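Local atomic coordinates of uracil-DNA glycosylase (Nitratifractor salsuginis, PDB entry 5X3G), a protein that is a member of the uracil-DNA glycosylase family, with helices packed round a four-stranded parallel beta-sheet. Residues Asn158-Val164 with Met249-Arg255. Residues are numbered along the deposited sequence; the frame is centred on the assembly and turned at random.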
ATOM      1  N   ASN A 158       7.317  -2.346  -8.827  1.00 23.27           N
ATOM      2  CA  ASN A 158       7.310  -1.118  -9.615  1.00 23.66           C
ATOM      3  C   ASN A 158       6.768   0.060  -8.814  1.00 27.30           C
ATOM      4  O   ASN A 158       7.228   1.193  -9.002  1.00 24.20           O
ATOM      5  CB  ASN A 158       6.497  -1.308 -10.894  1.00 19.72           C
ATOM      6  CG  ASN A 158       7.206  -2.175 -11.915  1.00 31.81           C
ATOM      7  OD1 ASN A 158       8.400  -2.459 -11.791  1.00 30.32           O
ATOM      8  ND2 ASN A 158       6.475  -2.586 -12.943  1.00 28.92           N
ATOM      9  N   PHE A 159       5.782  -0.175  -7.943  1.00 26.08           N
ATOM     10  CA  PHE A 159       5.403   0.849  -6.974  1.00 23.21           C
ATOM     11  C   PHE A 159       6.621   1.323  -6.196  1.00 27.69           C
ATOM     12  O   PHE A 159       6.849   2.528  -6.038  1.00 22.05           O
ATOM     13  CB  PHE A 159       4.350   0.316  -6.003  1.00 24.83           C
ATOM     14  CG  PHE A 159       2.936   0.507  -6.459  1.00 23.79           C
ATOM     15  CD1 PHE A 159       2.405   1.778  -6.610  1.00 18.20           C
ATOM     16  CD2 PHE A 159       2.122  -0.587  -6.696  1.00 19.66           C
ATOM     17  CE1 PHE A 159       1.096   1.950  -7.015  1.00 26.57           C
ATOM     18  CE2 PHE A 159       0.816  -0.421  -7.100  1.00 20.09           C
ATOM     19  CZ  PHE A 159       0.299   0.851  -7.259  1.00 22.88           C
ATOM     20  N   GLU A 160       7.419   0.373  -5.697  1.00 23.53           N
ATOM     21  CA  GLU A 160       8.575   0.757  -4.893  1.00 29.54           C
ATOM     22  C   GLU A 160       9.651   1.443  -5.730  1.00 25.81           C
ATOM     23  O   GLU A 160      10.319   2.361  -5.239  1.00 31.38           O
ATOM     24  CB  GLU A 160       9.133  -0.467  -4.170  1.00 27.42           C
ATOM     25  CG  GLU A 160       8.176  -0.999  -3.111  1.00 29.60           C
ATOM     26  CD  GLU A 160       8.692  -2.229  -2.401  1.00 35.71           C
ATOM     27  OE1 GLU A 160       9.238  -3.122  -3.081  1.00 36.23           O
ATOM     28  OE2 GLU A 160       8.544  -2.304  -1.161  1.00 31.73           O
ATOM     29  N   ARG A 161       9.826   1.030  -6.989  1.00 23.42           N
ATOM     30  CA  ARG A 161      10.759   1.722  -7.875  1.00 30.43           C
ATOM     31  C   ARG A 161      10.379   3.184  -8.044  1.00 31.19           C
ATOM     32  O   ARG A 161      11.258   4.045  -8.165  1.00 25.09           O
ATOM     33  CB  ARG A 161      10.810   1.042  -9.244  1.00 33.78           C
ATOM     34  CG  ARG A 161      11.587  -0.260  -9.300  1.00 37.63           C
ATOM     35  CD  ARG A 161      11.719  -0.721 -10.742  1.00 46.39           C
ATOM     36  NE  ARG A 161      12.649  -1.832 -10.905  1.00 49.98           N
ATOM     37  CZ  ARG A 161      12.306  -3.112 -10.815  1.00 58.88           C
ATOM     38  NH1 ARG A 161      11.049  -3.442 -10.555  1.00 43.02           N
ATOM     39  NH2 ARG A 161      13.217  -4.060 -10.984  1.00 43.06           N
ATOM     40  N   SER A 162       9.082   3.478  -8.056  1.00 26.83           N
ATOM     41  CA  SER A 162       8.588   4.841  -8.161  1.00 23.62           C
ATOM     42  C   SER A 162       8.550   5.557  -6.817  1.00 26.34           C
ATOM     43  O   SER A 162       8.038   6.678  -6.744  1.00 28.11           O
ATOM     44  CB  SER A 162       7.197   4.840  -8.800  1.00 25.21           C
ATOM     45  OG  SER A 162       7.260   4.338 -10.127  1.00 31.69           O
ATOM     46  N   GLY A 163       9.081   4.943  -5.762  1.00 26.03           N
ATOM     47  CA  GLY A 163       9.188   5.612  -4.479  1.00 24.61           C
ATOM     48  C   GLY A 163       7.905   5.664  -3.686  1.00 23.88           C
ATOM     49  O   GLY A 163       7.711   6.588  -2.888  1.00 21.62           O
ATOM     50  N   VAL A 164       7.021   4.693  -3.871  1.00 18.52           N
ATOM     51  CA  VAL A 164       5.714   4.691  -3.227  1.00 19.35           C
ATOM     52  C   VAL A 164       5.772   3.781  -2.011  1.00 20.69           C
ATOM     53  O   VAL A 164       6.015   2.575  -2.134  1.00 18.36           O
ATOM     54  CB  VAL A 164       4.610   4.252  -4.199  1.00 22.09           C
ATOM     55  CG1 VAL A 164       3.271   4.125  -3.476  1.00 23.96           C
ATOM     56  CG2 VAL A 164       4.512   5.247  -5.345  1.00 17.18           C
HETATM   57  N   MSE A 249       4.571   6.775 -13.811  1.00 23.26           N
HETATM   58  CA  MSE A 249       5.163   5.663 -13.091  1.00 19.53           C
HETATM   59  C   MSE A 249       5.296   4.427 -13.963  1.00 23.38           C
HETATM   60  O   MSE A 249       6.149   3.575 -13.707  1.00 25.05           O
HETATM   61  CB  MSE A 249       4.332   5.347 -11.856  1.00 19.20           C
HETATM   62  CG  MSE A 249       4.178   6.511 -10.910  1.00 28.99           C
HETATM   63 SE   MSE A 249       3.426   5.871  -9.227  1.00 34.38          SE
HETATM   64  CE  MSE A 249       2.689   7.531  -8.527  1.00 23.60           C
ATOM     65  N   ASP A 250       4.457   4.364 -14.995  1.00 26.22           N
ATOM     66  CA  ASP A 250       4.322   3.210 -15.886  1.00 21.75           C
ATOM     67  C   ASP A 250       4.466   1.906 -15.105  1.00 30.54           C
ATOM     68  O   ASP A 250       5.360   1.093 -15.342  1.00 25.71           O
ATOM     69  CB  ASP A 250       5.323   3.273 -17.039  1.00 26.66           C
ATOM     70  CG  ASP A 250       4.878   2.450 -18.239  1.00 36.96           C
ATOM     71  OD1 ASP A 250       3.873   1.714 -18.127  1.00 27.58           O
ATOM     72  OD2 ASP A 250       5.536   2.536 -19.297  1.00 35.18           O
ATOM     73  N   LEU A 251       3.546   1.727 -14.154  1.00 21.35           N
ATOM     74  CA  LEU A 251       3.646   0.647 -13.179  1.00 23.60           C
ATOM     75  C   LEU A 251       3.523  -0.737 -13.801  1.00 25.48           C
ATOM     76  O   LEU A 251       3.935  -1.719 -13.174  1.00 24.82           O
ATOM     77  CB  LEU A 251       2.578   0.832 -12.103  1.00 21.30           C
ATOM     78  CG  LEU A 251       2.768   2.089 -11.247  1.00 21.37           C
ATOM     79  CD1 LEU A 251       1.488   2.449 -10.512  1.00 23.65           C
ATOM     80  CD2 LEU A 251       3.916   1.889 -10.267  1.00 14.26           C
ATOM     81  N   LEU A 252       2.973  -0.846 -15.008  1.00 21.81           N
ATOM     82  CA  LEU A 252       2.810  -2.139 -15.656  1.00 24.63           C
ATOM     83  C   LEU A 252       3.955  -2.484 -16.598  1.00 25.49           C
ATOM     84  O   LEU A 252       3.949  -3.569 -17.180  1.00 23.68           O
ATOM     85  CB  LEU A 252       1.479  -2.188 -16.413  1.00 23.54           C
ATOM     86  CG  LEU A 252       0.220  -2.025 -15.557  1.00 24.56           C
ATOM     87  CD1 LEU A 252      -1.016  -2.189 -16.400  1.00 19.72           C
ATOM     88  CD2 LEU A 252       0.204  -3.013 -14.401  1.00 18.81           C
ATOM     89  N   LEU A 253       4.936  -1.601 -16.754  1.00 29.27           N
ATOM     90  CA  LEU A 253       6.095  -1.899 -17.585  1.00 24.64           C
ATOM     91  C   LEU A 253       7.048  -2.818 -16.833  1.00 32.02           C
ATOM     92  O   LEU A 253       7.430  -2.531 -15.693  1.00 27.34           O
ATOM     93  CB  LEU A 253       6.809  -0.608 -17.988  1.00 30.92           C
ATOM     94  CG  LEU A 253       8.098  -0.748 -18.798  1.00 31.50           C
ATOM     95  CD1 LEU A 253       7.800  -1.164 -20.231  1.00 31.31           C
ATOM     96  CD2 LEU A 253       8.906   0.545 -18.758  1.00 35.37           C
ATOM     97  N   LYS A 254       7.426  -3.926 -17.467  1.00 24.24           N
ATOM     98  CA  LYS A 254       8.359  -4.863 -16.860  1.00 31.38           C
ATOM     99  C   LYS A 254       9.768  -4.285 -16.877  1.00 38.90           C
ATOM    100  O   LYS A 254      10.286  -3.921 -17.938  1.00 44.00           O
ATOM    101  CB  LYS A 254       8.326  -6.201 -17.598  1.00 24.06           C
ATOM    102  N   ARG A 255      10.386  -4.201 -15.703  1.00 38.80           N
ATOM    103  CA  ARG A 255      11.750  -3.695 -15.593  1.00 50.57           C
ATOM    104  C   ARG A 255      12.765  -4.832 -15.651  1.00 48.28           C
ATOM    105  O   ARG A 255      12.551  -5.898 -15.071  1.00 49.39           O
ATOM    106  CB  ARG A 255      11.932  -2.893 -14.301  1.00 50.11           C
ATOM    107  CG  ARG A 255      11.640  -1.405 -14.434  1.00 50.31           C
ATOM    108  CD  ARG A 255      10.151  -1.124 -14.570  1.00 51.09           C
ATOM    109  NE  ARG A 255       9.882   0.297 -14.768  1.00 48.34           N
ATOM    110  CZ  ARG A 255       8.682   0.857 -14.659  1.00 62.45           C
ATOM    111  NH1 ARG A 255       7.627   0.117 -14.342  1.00 66.63           N
ATOM    112  NH2 ARG A 255       8.535   2.159 -14.861  1.00 63.68           N
TER
HETATM  113  O   HOH W   1       7.528   2.216 -11.598  1.00 39.19           O
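Asn158, in the last turn of helix 152-161, uses its amide nitrogen to tie down the turn after helix 240-246. Asn158 ND2 donates an almost straight bond to Leu251 O (2.7 Å, N-H...O 173°). The acceptor lies in the amide plane, but the donor stands above the carbonyl plane. A second, weak bond joins ND2 to Leu253 O.

Water 1 bridges the same surfaces. It donates to Asn158 O and to Met249 O, and also hydrogen-bonds Ser162 OG at 2.6 Å.

Arg255 folds back at chi2 (73°). Its NH2 reaches Met249 O, and Arg255 NH1 reaches Asp250 O at 2.7 Å. Asn158 ND2 lies in plane at the guanidinium edge, close to Arg255 NH1 without bonding to it; both donors turn to Leu253 O, each weakly. Arg161 lies alongside in the opposite direction, with Arg255 CB 3.5 Å from Arg161 CZ, over the centre of its guanidinium face. The two guanidinium planes are nearly parallel, yet the groups do not stack: Arg161 NE stays 5.2 Å from Arg255 NE. Arg161 NH1 bonds weakly to Asn158 OD1.

Leu251 and Met249 make the apolar side. Leu251 CD2 makes a CH-pi contact over one Phe159 face, and Leu251 CD1 meets Phe159 CE1 at 3.6 Å. Met249, a selenomethionine, sets SE against Val164 CG2 (4.1 Å) and Ser162 CB.

A Schellman motif at Gly163 ends the helix and leads into strand 164-168. Asn158 and the water thus link loop carbonyls to the helix end, Arg255 braces the loop from within, and packing of Leu251 and Met249 completes the join.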